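PDB 2JD4: laminin subunit ALPHA-1 from Mus musculus, which probably helps attach laminin-111 in basement membranes to cell surfaces through its LG4-5 pair of laminin G domains, each of which carries a metal site. Local coordinates for residues A209-E214 with L362-A367; R52-S57 with A197-F202; I224-R229 with R349-S354; H260-A265 with K334-S339; W285-A290 with T300-S305. The protein carries 4 engineered substitutions. All coordinates share one frame; numbering follows the deposited sequence.

Interaction 1: residues A209-E214 with L362-A367; sequences AALVKE and LDLSRA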
# COMPACT_ATOMS: atom_id res chain seq x y z
N ALA A 209 -6.91 9.32 5.61
CA ALA A 209 -5.50 8.97 5.71
C ALA A 209 -4.74 10.28 5.53
O ALA A 209 -5.04 11.04 4.60
CB ALA A 209 -5.11 7.99 4.63
N ALA A 210 -3.80 10.57 6.42
CA ALA A 210 -3.00 11.80 6.34
C ALA A 210 -1.53 11.48 6.07
O ALA A 210 -0.92 10.68 6.78
CB ALA A 210 -3.14 12.62 7.63
N LEU A 211 -0.97 12.12 5.04
CA LEU A 211 0.42 11.90 4.62
C LEU A 211 1.29 13.17 4.62
O LEU A 211 0.79 14.29 4.50
CB LEU A 211 0.44 11.30 3.21
CG LEU A 211 0.06 9.84 2.96
CD1 LEU A 211 -1.19 9.45 3.71
CD2 LEU A 211 -0.13 9.63 1.46
N VAL A 212 2.60 12.97 4.73
CA VAL A 212 3.57 14.07 4.72
C VAL A 212 3.37 15.01 5.91
O VAL A 212 2.93 16.15 5.76
CB VAL A 212 3.48 14.90 3.43
CG1 VAL A 212 4.73 15.78 3.29
CG2 VAL A 212 3.36 13.97 2.22
N LYS A 213 3.71 14.51 7.10
CA LYS A 213 3.56 15.29 8.32
C LYS A 213 4.42 16.55 8.33
O LYS A 213 4.06 17.55 8.94
CB LYS A 213 3.89 14.42 9.53
CG LYS A 213 3.52 15.04 10.86
CD LYS A 213 3.75 14.08 12.01
CE LYS A 213 3.30 14.67 13.34
NZ LYS A 213 3.50 13.72 14.47
N GLU A 214 5.57 16.51 7.65
CA GLU A 214 6.45 17.67 7.61
C GLU A 214 5.89 18.80 6.74
O GLU A 214 6.38 19.93 6.79
CB GLU A 214 7.85 17.28 7.12
CG GLU A 214 7.94 16.83 5.67
CD GLU A 214 7.51 15.38 5.46
OE1 GLU A 214 7.71 14.87 4.33
OE2 GLU A 214 6.99 14.76 6.41
N LEU A 362 2.26 8.26 -4.08
CA LEU A 362 1.99 8.26 -2.65
C LEU A 362 1.62 6.87 -2.13
O LEU A 362 0.70 6.24 -2.63
CB LEU A 362 0.86 9.24 -2.32
CG LEU A 362 0.99 10.64 -2.92
CD1 LEU A 362 -0.21 11.47 -2.47
CD2 LEU A 362 2.29 11.30 -2.48
N ASP A 363 2.35 6.42 -1.12
CA ASP A 363 2.11 5.11 -0.51
C ASP A 363 1.31 5.32 0.77
O ASP A 363 1.85 5.76 1.78
CB ASP A 363 3.46 4.45 -0.20
CG ASP A 363 3.31 3.09 0.45
OD1 ASP A 363 2.18 2.59 0.58
OD2 ASP A 363 4.36 2.51 0.82
N LEU A 364 0.03 4.99 0.72
CA LEU A 364 -0.85 5.17 1.87
C LEU A 364 -0.44 4.37 3.12
O LEU A 364 -0.90 4.66 4.22
CB LEU A 364 -2.29 4.83 1.47
CG LEU A 364 -2.87 5.74 0.38
CD1 LEU A 364 -4.21 5.21 -0.07
CD2 LEU A 364 -3.03 7.16 0.92
N SER A 365 0.42 3.36 2.96
CA SER A 365 0.85 2.59 4.13
C SER A 365 1.77 3.43 5.02
O SER A 365 2.05 3.06 6.16
CB SER A 365 1.57 1.31 3.70
OG SER A 365 2.77 1.60 3.01
N ARG A 366 2.20 4.58 4.51
CA ARG A 366 3.10 5.48 5.24
C ARG A 366 2.37 6.60 5.97
O ARG A 366 3.01 7.48 6.54
CB ARG A 366 4.11 6.11 4.28
CG ARG A 366 4.91 5.13 3.45
CD ARG A 366 5.78 5.87 2.45
NE ARG A 366 6.71 6.77 3.11
CZ ARG A 366 7.41 7.72 2.50
NH1 ARG A 366 7.30 7.89 1.18
NH2 ARG A 366 8.24 8.49 3.19
N ALA A 367 1.04 6.57 5.95
CA ALA A 367 0.26 7.61 6.62
C ALA A 367 0.64 7.72 8.09
O ALA A 367 0.88 6.71 8.75
CB ALA A 367 -1.23 7.28 6.49

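Interaction 2: residues R52-S57 with A197-F202; sequences RTFASS and AQEGTF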
# COMPACT_ATOMS: atom_id res chain seq x y z
N ARG A 52 -0.13 -13.99 -1.82
CA ARG A 52 -1.00 -13.37 -2.82
C ARG A 52 -0.79 -11.86 -2.70
O ARG A 52 -0.98 -11.29 -1.63
CB ARG A 52 -2.45 -13.71 -2.54
CG ARG A 52 -3.42 -13.06 -3.48
CD ARG A 52 -4.49 -12.35 -2.69
NE ARG A 52 -5.70 -13.14 -2.58
CZ ARG A 52 -6.72 -12.84 -1.79
NH1 ARG A 52 -6.67 -11.76 -1.02
NH2 ARG A 52 -7.78 -13.62 -1.78
N THR A 53 -0.43 -11.21 -3.81
CA THR A 53 -0.15 -9.77 -3.76
C THR A 53 -0.20 -9.04 -5.11
O THR A 53 -0.12 -9.65 -6.18
CB THR A 53 1.26 -9.56 -3.16
OG1 THR A 53 1.55 -8.16 -3.07
CG2 THR A 53 2.31 -10.24 -4.04
N PHE A 54 -0.33 -7.71 -5.05
CA PHE A 54 -0.34 -6.86 -6.23
C PHE A 54 0.85 -5.90 -6.10
O PHE A 54 1.15 -5.12 -7.01
CB PHE A 54 -1.61 -6.00 -6.31
CG PHE A 54 -2.87 -6.78 -6.62
CD1 PHE A 54 -3.77 -7.10 -5.62
CD2 PHE A 54 -3.16 -7.15 -7.93
CE1 PHE A 54 -4.96 -7.77 -5.91
CE2 PHE A 54 -4.34 -7.83 -8.24
CZ PHE A 54 -5.25 -8.13 -7.23
N ALA A 55 1.53 -5.96 -4.95
CA ALA A 55 2.64 -5.06 -4.66
C ALA A 55 3.93 -5.28 -5.44
O ALA A 55 4.17 -6.35 -5.99
CB ALA A 55 2.95 -5.10 -3.16
N SER A 56 4.77 -4.26 -5.47
CA SER A 56 6.03 -4.39 -6.19
C SER A 56 7.20 -4.66 -5.23
O SER A 56 8.21 -5.22 -5.64
CB SER A 56 6.32 -3.12 -7.01
OG SER A 56 6.63 -2.03 -6.16
N SER A 57 7.06 -4.27 -3.96
CA SER A 57 8.15 -4.48 -3.01
C SER A 57 7.71 -4.68 -1.56
O SER A 57 6.63 -4.22 -1.15
CB SER A 57 9.11 -3.30 -3.06
OG SER A 57 8.49 -2.14 -2.52
N ALA A 197 -9.74 -10.15 -3.86
CA ALA A 197 -9.25 -8.77 -3.80
C ALA A 197 -8.77 -8.26 -5.16
O ALA A 197 -8.54 -9.04 -6.09
CB ALA A 197 -8.12 -8.66 -2.78
N GLN A 198 -8.63 -6.94 -5.26
CA GLN A 198 -8.16 -6.29 -6.47
C GLN A 198 -7.16 -5.21 -6.05
O GLN A 198 -7.17 -4.78 -4.90
CB GLN A 198 -9.34 -5.67 -7.25
CG GLN A 198 -10.16 -4.63 -6.49
CD GLN A 198 -11.33 -4.08 -7.32
OE1 GLN A 198 -11.13 -3.62 -8.44
NE2 GLN A 198 -12.54 -4.14 -6.77
N GLU A 199 -6.30 -4.79 -6.96
CA GLU A 199 -5.31 -3.78 -6.61
C GLU A 199 -5.96 -2.48 -6.14
O GLU A 199 -6.81 -1.92 -6.84
CB GLU A 199 -4.39 -3.48 -7.80
CG GLU A 199 -3.33 -2.43 -7.48
CD GLU A 199 -2.32 -2.26 -8.59
OE1 GLU A 199 -2.53 -2.85 -9.67
OE2 GLU A 199 -1.32 -1.54 -8.38
N GLY A 200 -5.54 -2.00 -4.97
CA GLY A 200 -6.08 -0.76 -4.43
C GLY A 200 -6.19 -0.67 -2.92
O GLY A 200 -5.91 -1.63 -2.19
N THR A 201 -6.61 0.50 -2.44
CA THR A 201 -6.77 0.75 -1.02
C THR A 201 -8.24 1.02 -0.70
O THR A 201 -8.85 1.92 -1.28
CB THR A 201 -5.96 1.98 -0.58
OG1 THR A 201 -4.56 1.69 -0.65
CG2 THR A 201 -6.34 2.39 0.83
N PHE A 202 -8.78 0.26 0.24
CA PHE A 202 -10.18 0.41 0.64
C PHE A 202 -10.40 1.51 1.68
O PHE A 202 -9.64 1.62 2.65
CB PHE A 202 -10.70 -0.91 1.20
CG PHE A 202 -12.17 -0.89 1.53
CD1 PHE A 202 -13.11 -0.57 0.56
CD2 PHE A 202 -12.61 -1.19 2.82
CE1 PHE A 202 -14.48 -0.56 0.85
CE2 PHE A 202 -13.98 -1.18 3.13
CZ PHE A 202 -14.91 -0.86 2.14
O HOH W 1 0.50 -2.19 -6.31

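Interaction 3: residues I224-R229 with R349-S354; sequences ITLEFR and RNLRLS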
# COMPACT_ATOMS: atom_id res chain seq x y z
N ILE A 224 -1.77 15.98 -10.27
CA ILE A 224 -2.29 14.89 -9.45
C ILE A 224 -3.02 13.89 -10.33
O ILE A 224 -3.90 14.27 -11.11
CB ILE A 224 -3.27 15.41 -8.37
CG1 ILE A 224 -2.52 16.31 -7.38
CG2 ILE A 224 -3.92 14.24 -7.64
CD1 ILE A 224 -3.41 16.93 -6.31
N THR A 225 -2.65 12.62 -10.21
CA THR A 225 -3.29 11.55 -10.98
C THR A 225 -3.66 10.40 -10.06
O THR A 225 -2.94 10.09 -9.11
CB THR A 225 -2.35 11.01 -12.08
OG1 THR A 225 -1.98 12.06 -12.98
CG2 THR A 225 -3.03 9.91 -12.86
N LEU A 226 -4.79 9.76 -10.34
CA LEU A 226 -5.24 8.64 -9.52
C LEU A 226 -6.39 7.92 -10.21
O LEU A 226 -6.95 8.43 -11.17
CB LEU A 226 -5.69 9.14 -8.15
CG LEU A 226 -6.90 10.09 -8.06
CD1 LEU A 226 -8.22 9.33 -8.24
CD2 LEU A 226 -6.90 10.75 -6.70
N GLU A 227 -6.72 6.74 -9.70
CA GLU A 227 -7.83 5.96 -10.21
C GLU A 227 -8.72 5.69 -9.02
O GLU A 227 -8.22 5.45 -7.91
CB GLU A 227 -7.36 4.63 -10.80
CG GLU A 227 -6.47 4.75 -12.02
CD GLU A 227 -5.99 3.40 -12.51
OE1 GLU A 227 -6.85 2.53 -12.75
OE2 GLU A 227 -4.77 3.21 -12.64
N PHE A 228 -10.03 5.72 -9.22
CA PHE A 228 -10.95 5.47 -8.11
C PHE A 228 -12.16 4.68 -8.57
O PHE A 228 -12.52 4.69 -9.74
CB PHE A 228 -11.40 6.81 -7.50
CG PHE A 228 -12.38 7.58 -8.36
CD1 PHE A 228 -13.74 7.29 -8.32
CD2 PHE A 228 -11.93 8.59 -9.21
CE1 PHE A 228 -14.65 8.00 -9.12
CE2 PHE A 228 -12.83 9.31 -10.01
CZ PHE A 228 -14.19 9.01 -9.97
N ARG A 229 -12.79 3.99 -7.62
CA ARG A 229 -14.00 3.22 -7.87
C ARG A 229 -14.86 3.44 -6.64
O ARG A 229 -14.36 3.45 -5.52
CB ARG A 229 -13.70 1.72 -8.04
CG ARG A 229 -13.27 0.99 -6.77
CD ARG A 229 -13.28 -0.53 -6.97
NE ARG A 229 -14.63 -1.08 -7.12
CZ ARG A 229 -15.51 -1.19 -6.13
NH1 ARG A 229 -15.18 -0.81 -4.90
NH2 ARG A 229 -16.72 -1.69 -6.36
N ARG A 349 -6.37 3.83 -6.31
CA ARG A 349 -5.14 3.16 -6.72
C ARG A 349 -4.28 4.10 -7.56
O ARG A 349 -4.78 5.07 -8.14
CB ARG A 349 -5.48 1.90 -7.54
CG ARG A 349 -5.30 2.08 -9.05
CD ARG A 349 -6.31 1.30 -9.89
NE ARG A 349 -6.45 -0.10 -9.51
CZ ARG A 349 -7.11 -1.01 -10.24
NH1 ARG A 349 -7.67 -0.68 -11.39
NH2 ARG A 349 -7.22 -2.26 -9.80
N ASN A 350 -2.98 3.81 -7.62
CA ASN A 350 -2.03 4.61 -8.39
C ASN A 350 -2.10 6.11 -8.14
O ASN A 350 -2.18 6.91 -9.08
CB ASN A 350 -2.22 4.33 -9.89
CG ASN A 350 -1.91 2.89 -10.26
OD1 ASN A 350 -0.89 2.34 -9.85
ND2 ASN A 350 -2.79 2.27 -11.04
N LEU A 351 -2.05 6.49 -6.87
CA LEU A 351 -2.08 7.91 -6.49
C LEU A 351 -0.68 8.49 -6.67
O LEU A 351 0.26 8.05 -6.01
CB LEU A 351 -2.51 8.04 -5.03
CG LEU A 351 -2.59 9.46 -4.47
CD1 LEU A 351 -3.64 10.26 -5.22
CD2 LEU A 351 -2.93 9.39 -2.99
N ARG A 352 -0.55 9.49 -7.53
CA ARG A 352 0.76 10.10 -7.78
C ARG A 352 0.73 11.61 -7.96
O ARG A 352 -0.25 12.18 -8.42
CB ARG A 352 1.38 9.45 -9.02
CG ARG A 352 0.51 9.59 -10.26
CD ARG A 352 0.54 8.36 -11.17
NE ARG A 352 1.80 8.20 -11.89
CZ ARG A 352 2.92 7.70 -11.37
NH1 ARG A 352 2.95 7.32 -10.10
NH2 ARG A 352 4.01 7.59 -12.11
N LEU A 353 1.84 12.25 -7.61
CA LEU A 353 1.97 13.70 -7.74
C LEU A 353 3.17 14.05 -8.62
O LEU A 353 4.28 13.58 -8.39
CB LEU A 353 2.12 14.35 -6.37
CG LEU A 353 0.85 14.54 -5.54
CD1 LEU A 353 0.19 13.20 -5.28
CD2 LEU A 353 1.20 15.22 -4.22
N SER A 354 2.92 14.88 -9.63
CA SER A 354 3.95 15.30 -10.57
C SER A 354 4.00 16.82 -10.67
O SER A 354 4.76 17.47 -9.95
CB SER A 354 3.67 14.72 -11.96
OG SER A 354 3.62 13.30 -11.93

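Interaction 4: residues H260-A265 with K334-S339; sequences HVNNGA and KQNSLS. Engineered in segment 334-339: Ser337 (natural residue Cys).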
# COMPACT_ATOMS: atom_id res chain seq x y z
N HIS A 260 -10.88 22.33 -6.75
CA HIS A 260 -10.80 23.71 -6.27
C HIS A 260 -9.37 24.13 -6.02
O HIS A 260 -8.54 23.33 -5.58
CB HIS A 260 -11.55 23.88 -4.95
CG HIS A 260 -12.95 23.36 -4.96
ND1 HIS A 260 -13.96 23.94 -5.70
CD2 HIS A 260 -13.52 22.31 -4.31
CE1 HIS A 260 -15.09 23.28 -5.50
NE2 HIS A 260 -14.85 22.29 -4.66
N VAL A 261 -9.08 25.39 -6.28
CA VAL A 261 -7.74 25.92 -6.05
C VAL A 261 -7.86 27.37 -5.58
O VAL A 261 -8.70 28.12 -6.07
CB VAL A 261 -6.90 25.88 -7.35
CG1 VAL A 261 -5.64 26.71 -7.19
CG2 VAL A 261 -6.54 24.44 -7.68
N ASN A 262 -7.03 27.75 -4.61
CA ASN A 262 -7.04 29.12 -4.11
C ASN A 262 -5.61 29.58 -3.88
O ASN A 262 -4.92 29.08 -3.00
CB ASN A 262 -7.82 29.23 -2.79
CG ASN A 262 -8.10 30.67 -2.41
OD1 ASN A 262 -7.21 31.52 -2.47
ND2 ASN A 262 -9.34 30.96 -2.01
N ASN A 263 -5.18 30.55 -4.69
CA ASN A 263 -3.83 31.09 -4.61
C ASN A 263 -3.78 32.37 -3.77
O ASN A 263 -2.81 33.13 -3.84
CB ASN A 263 -3.31 31.36 -6.02
CG ASN A 263 -3.32 30.12 -6.89
OD1 ASN A 263 -2.75 29.09 -6.52
ND2 ASN A 263 -3.95 30.20 -8.05
N GLY A 264 -4.82 32.59 -2.97
CA GLY A 264 -4.86 33.76 -2.12
C GLY A 264 -5.73 34.89 -2.64
O GLY A 264 -5.81 35.95 -2.01
N ALA A 265 -6.39 34.68 -3.77
CA ALA A 265 -7.25 35.70 -4.36
C ALA A 265 -8.67 35.20 -4.56
O ALA A 265 -9.48 35.86 -5.22
CB ALA A 265 -6.68 36.15 -5.70
N LYS A 334 -8.63 22.40 9.02
CA LYS A 334 -9.20 23.29 8.02
C LYS A 334 -8.84 22.89 6.60
O LYS A 334 -7.68 22.57 6.31
CB LYS A 334 -8.73 24.74 8.26
CG LYS A 334 -9.47 25.78 7.43
CD LYS A 334 -8.92 27.19 7.64
CE LYS A 334 -9.73 28.22 6.86
NZ LYS A 334 -9.28 29.63 7.10
N GLN A 335 -9.83 22.87 5.72
CA GLN A 335 -9.61 22.54 4.31
C GLN A 335 -10.31 23.65 3.53
O GLN A 335 -11.47 23.53 3.15
CB GLN A 335 -10.19 21.17 3.97
CG GLN A 335 -9.36 19.97 4.47
CD GLN A 335 -7.93 19.96 3.91
OE1 GLN A 335 -7.70 20.37 2.78
NE2 GLN A 335 -6.98 19.46 4.70
N ASN A 336 -9.57 24.73 3.29
CA ASN A 336 -10.13 25.89 2.61
C ASN A 336 -10.60 25.69 1.18
O ASN A 336 -11.36 26.51 0.66
CB ASN A 336 -9.15 27.07 2.67
CG ASN A 336 -9.86 28.40 2.59
OD1 ASN A 336 -10.90 28.59 3.23
ND2 ASN A 336 -9.31 29.33 1.82
N SER A 337 -10.14 24.62 0.53
CA SER A 337 -10.57 24.36 -0.84
C SER A 337 -11.35 23.05 -1.01
O SER A 337 -11.17 22.32 -1.99
CB SER A 337 -9.38 24.41 -1.80
OG SER A 337 -8.89 25.75 -1.91
N LEU A 338 -12.21 22.77 -0.04
CA LEU A 338 -13.09 21.60 -0.05
C LEU A 338 -14.44 22.06 0.49
O LEU A 338 -14.52 22.63 1.57
CB LEU A 338 -12.53 20.47 0.83
CG LEU A 338 -11.42 19.61 0.22
CD1 LEU A 338 -10.95 18.57 1.24
CD2 LEU A 338 -11.95 18.92 -1.04
N SER A 339 -15.51 21.84 -0.28
CA SER A 339 -16.84 22.23 0.19
C SER A 339 -17.46 21.10 1.01
O SER A 339 -18.27 21.34 1.92
CB SER A 339 -17.75 22.58 -0.99
OG SER A 339 -17.97 21.47 -1.85
O HOH W 2 -11.47 28.82 -1.14

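Interaction 5: residues W285-A290 with T300-S305; sequences WHTLQA and TVDGNS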
# COMPACT_ATOMS: atom_id res chain seq x y z
N TRP A 285 -13.59 1.27 -12.39
CA TRP A 285 -12.50 2.22 -12.23
C TRP A 285 -12.54 3.39 -13.21
O TRP A 285 -12.87 3.22 -14.39
CB TRP A 285 -11.15 1.50 -12.34
CG TRP A 285 -10.86 0.56 -11.19
CD1 TRP A 285 -11.05 -0.79 -11.17
CD2 TRP A 285 -10.32 0.91 -9.91
NE1 TRP A 285 -10.66 -1.31 -9.96
CE2 TRP A 285 -10.20 -0.28 -9.16
CE3 TRP A 285 -9.91 2.12 -9.32
CZ2 TRP A 285 -9.70 -0.31 -7.85
CZ3 TRP A 285 -9.41 2.10 -8.02
CH2 TRP A 285 -9.31 0.89 -7.30
N HIS A 286 -12.20 4.57 -12.71
CA HIS A 286 -12.17 5.80 -13.50
C HIS A 286 -10.83 6.47 -13.29
O HIS A 286 -10.28 6.44 -12.18
CB HIS A 286 -13.29 6.73 -13.05
CG HIS A 286 -14.65 6.13 -13.17
ND1 HIS A 286 -15.29 6.00 -14.38
CD2 HIS A 286 -15.46 5.56 -12.25
CE1 HIS A 286 -16.45 5.38 -14.20
NE2 HIS A 286 -16.57 5.10 -12.92
N THR A 287 -10.28 7.06 -14.34
CA THR A 287 -9.01 7.74 -14.22
C THR A 287 -9.29 9.20 -13.94
O THR A 287 -10.31 9.75 -14.37
CB THR A 287 -8.16 7.62 -15.51
OG1 THR A 287 -8.86 8.24 -16.60
CG2 THR A 287 -7.91 6.16 -15.84
N LEU A 288 -8.39 9.84 -13.19
CA LEU A 288 -8.57 11.24 -12.86
C LEU A 288 -7.24 11.98 -12.91
O LEU A 288 -6.24 11.52 -12.36
CB LEU A 288 -9.20 11.36 -11.46
CG LEU A 288 -9.62 12.74 -10.94
CD1 LEU A 288 -10.50 12.55 -9.72
CD2 LEU A 288 -8.39 13.58 -10.59
N GLN A 289 -7.24 13.11 -13.60
CA GLN A 289 -6.06 13.94 -13.74
C GLN A 289 -6.44 15.37 -13.38
O GLN A 289 -7.44 15.89 -13.85
CB GLN A 289 -5.55 13.92 -15.19
CG GLN A 289 -5.19 12.54 -15.72
CD GLN A 289 -4.94 12.55 -17.21
OE1 GLN A 289 -4.07 13.27 -17.71
NE2 GLN A 289 -5.70 11.74 -17.94
N ALA A 290 -5.64 16.00 -12.52
CA ALA A 290 -5.90 17.38 -12.11
C ALA A 290 -4.56 18.10 -12.16
O ALA A 290 -3.68 17.83 -11.34
CB ALA A 290 -6.48 17.41 -10.71
N THR A 300 -9.28 16.40 -15.64
CA THR A 300 -9.58 15.42 -16.68
C THR A 300 -10.07 14.12 -16.05
O THR A 300 -9.38 13.51 -15.24
CB THR A 300 -8.33 15.13 -17.52
OG1 THR A 300 -7.78 16.37 -18.01
CG2 THR A 300 -8.67 14.24 -18.70
N VAL A 301 -11.28 13.71 -16.43
CA VAL A 301 -11.87 12.48 -15.92
C VAL A 301 -12.20 11.56 -17.10
O VAL A 301 -12.94 11.95 -18.01
CB VAL A 301 -13.17 12.75 -15.12
CG1 VAL A 301 -13.70 11.44 -14.55
CG2 VAL A 301 -12.89 13.74 -14.00
N ASP A 302 -11.64 10.36 -17.07
CA ASP A 302 -11.84 9.39 -18.14
C ASP A 302 -11.54 10.01 -19.51
O ASP A 302 -12.22 9.72 -20.49
CB ASP A 302 -13.27 8.84 -18.12
CG ASP A 302 -13.56 8.00 -16.88
OD1 ASP A 302 -12.61 7.37 -16.36
OD2 ASP A 302 -14.73 7.97 -16.43
N GLY A 303 -10.53 10.87 -19.56
CA GLY A 303 -10.16 11.50 -20.81
C GLY A 303 -10.86 12.81 -21.13
O GLY A 303 -10.45 13.52 -22.05
N ASN A 304 -11.91 13.13 -20.39
CA ASN A 304 -12.67 14.36 -20.60
C ASN A 304 -12.07 15.50 -19.78
O ASN A 304 -12.01 15.43 -18.55
CB ASN A 304 -14.13 14.14 -20.20
CG ASN A 304 -14.75 12.94 -20.90
OD1 ASN A 304 -15.05 13.00 -22.09
ND2 ASN A 304 -14.92 11.85 -20.17
N SER A 305 -11.64 16.56 -20.46
CA SER A 305 -11.02 17.70 -19.80
C SER A 305 -11.94 18.90 -19.62
O SER A 305 -12.84 19.14 -20.42
CB SER A 305 -9.77 18.15 -20.55
OG SER A 305 -8.74 17.18 -20.47
O HOH W 3 -8.19 10.81 -17.72

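Interaction 1: residues A209-E214 with L362-A367
Asp363, whose backbone O lies near the tip of Leu211, has one carboxylate oxygen gripped three times. OD1 accepts from Ser365 OG at 2.7 Å and from Ser365 N at 3.1 Å, and it also has a hydrogen bond with His376 NE2. Both serine groups come from the same face of the carboxylate, well above its plane, and the backbone bond makes an Asx turn. This turn opens the short 3-10 segment 364-366, which with Ala367 just after it brings Leu364 against strand 209-212. Leu211 is the wedge of the contact. Its CG stands anti to the carbonyl carbon (chi1 -74°), which brings both branches of the fork to the other segment. CD1 presses on Ala367 CB at 3.5 Å, while CD2 meets Leu364 CD2 at 3.8 Å and Leu362 CB at 3.9 Å. Leu364 runs at about a right angle to Leu211, and its CD2 also reaches Ala209 CB at 4.3 Å. Beside this cluster the backbones come close, Ala210 O lying 3.3 Å from Ala367 CA. Replacing Leu211 with an alanine would probably leave Leu362, Leu364 and Ala367 without their common partner and open a gap between the strand and the turn. Just beyond the turn, Ala210 bonds through its backbone to Phe368 and Asp369, while Leu211 pairs on its other side with Ile324. Polar bonds at Asp363, two from within the loop and one from His376, thus fix the shape of the turn, while the side chains that meet the strand do so by apolar packing.

Interaction 2: residues R52-S57 with A197-F202
The junction between the two laminin G domains is made here by an aromatic side chain of the first laid against the segment with which the second begins. Phe54 offers one face to Glu199, whose backbone N sits over the centre of the ring, 3.4 Å above its plane. Its CG stands anti to the carbonyl carbon (chi1 -70°), turning the ring toward segment 197-202. Over that same face, Glu199 CB makes a CH-pi contact, 4.1 Å from the ring centroid of Phe54 and 23° off its normal. The glutamate carboxylate lies nearly parallel to the ring, the two planes 12° apart. Ala197 O meets the edge, 3.6 Å from Phe54 CZ. A water also joins Phe54 to Glu199, donating to Phe54 O at 3.1 Å and to Glu199 OE2 at 2.8 Å. Farther along, Arg52 NH1 comes within 3.8 Å of Ala197 CB, while NH2 of that guanidinium bonds to Tyr194 O. An ST turn, with Ala55 N donating to Thr53 OG1, shapes the chain around Phe54. The two segments therefore meet chiefly through ring packing and one bridging water, while the charged end of Arg52 finds its stronger partner at Tyr194.

Interaction 3: residues I224-R229 with R349-S354
Glu227 holds two neighbours on the facing strand. Its CG stands beside the backbone N (chi1 -65°) and the chain is extended beyond it, which carries the carboxylate to Arg349 and Asn350. OE2 accepts from Asn350 ND2 at 2.7 Å; the nitrogen stands above the carboxylate plane, whereas OE2 lies close to the plane of the amide. OE1 sits at the edge of the Arg349 guanidinium, in a long salt bridge of 3.6 Å to NH1, with carboxylate and guanidinium planes 71° apart. Arg349 CD packs over a face of the carboxylate, 3.2 Å from Glu227 OE1. A lysine in place of Glu227 would probably leave Asn350 ND2 without its acceptor and set a second positive charge beside Arg349. The guanidinium itself is positioned by Glu382 in a stronger salt bridge, by Glu199 O and by a cation-pi contact with Trp285. Backbone bonds fix the register: Thr225 with Arg352 and Glu227 with Arg349 are antiparallel hydrogen-bonded pairs. Between them the 349-353 strand carries one residue more, a beta bulge where Asn350 has a left-handed backbone conformation. On the buried face, Leu226 CD2 touches Leu351 CD1 at 3.6 Å. The two short segments run nearly antiparallel, 4.8 Å apart at their axes. Strand 222-230 is flanked on its other edge by strand 286-293, and Ile224 and Phe228 pack across onto strand 247-253, as in the beta sandwich of laminin G domains.

Interaction 4: residues H260-A265 with K334-S339
His260 lies along the backbone of Ser337, an engineered residue standing where the natural chain has cysteine. CB of His260 meets Ser337 O at 3.4 Å and Ser337 CB at 3.9 Å. With CG anti to the carbonyl carbon (chi1 -51°), the ring continues past the same carbonyl, and CD2 brings its edge to 3.3 Å from Ser337 O. At the tip, NE2 bonds to Glu251 OE2, which also takes Ser339 OG; ND1 bonds to Thr269 OG1. Both ring nitrogens are thus held by partners on adjoining strands and the rotation of the ring is fixed. Farther along the strand, Asn262 CB has Ser337 OG 3.7 Å away, and that hydroxyl has a weak bond to Ala247 O. A water spans the remaining separation, accepting from Asn262 ND2 at 3.1 Å and donating to Asn336 O at 2.9 Å. The other end of the Asn262 amide makes an Asx turn, OD1 accepting from Gly264 N at 2.7 Å. The Asn262 side chain is about 7 Å from a bound magnesium ion. Strand 256-262 runs between strands 247-253 and 267-272, and the loop 334-339, coming from strand 322-326, packs against it through the beta turn from Gln335 to Leu338.

Interaction 5: residues W285-A290 with T300-S305
The carboxylate of Asp302 holds two consecutive residues of the neighbouring strand. OD2 accepts from His286 ND1 at 2.9 Å through its syn lone pair, though it lies 24° out of the imidazole plane. OD1 takes Thr287 N at 3.1 Å, nearly in line with its own C-O bond. The aspartate CG stands anti to the carbonyl carbon (chi1 -66°), which brings the carboxylate toward the strand of His286 and Thr287. Asp302 N returns a bond to Thr287 O. Further on, Gln289 and Thr300 form a hydrogen-bonded antiparallel pair with short bonds: Thr300 N reaches Gln289 O at 2.6 Å and Gln289 N reaches Thr300 O at 2.7 Å. Their side chains lie alongside each other, CB of Gln289 3.8 Å from CB of Thr300. A water gathers Thr287 OG1, Gln289 NE2 and Gly303 N, tying the turn to the strand. That turn, type I' from Val301 to Asn304, is closed by Asn304 N to Val301 O at 2.8 Å, and Asn304 ND2 grips the same carbonyl. Leu288 and Val301 pair on the buried face. Since His286 NE2 also bonds to Asp282 OD1, the imidazole sits between two carboxylates, which would probably raise its tendency to be protonated.

Interactions 3 and 5 lie side by side, centres 10 Å apart: strand 222-230 of interaction 3 neighbours strand 286-293 of interaction 5, and Leu226 O bonds to Leu288 N at 2.8 Å. Interaction 2, the domain junction, is fastened to them by Gln198 OE1 with Trp285 NE1 at 2.8 Å and by Glu199 O with Arg349 NH2 at 3.0 Å. Interaction 1 joins interaction 3 from the far edge of strand 347-353, where Leu362 N bonds to Leu351 O at 2.8 Å. Interaction 4 stands apart, its nearest atoms about 8 Å from interactions 1 and 3. It alone lies near the magnesium site of Asp246 and Asp319, and its centre is about 33 Å from that of interaction 2.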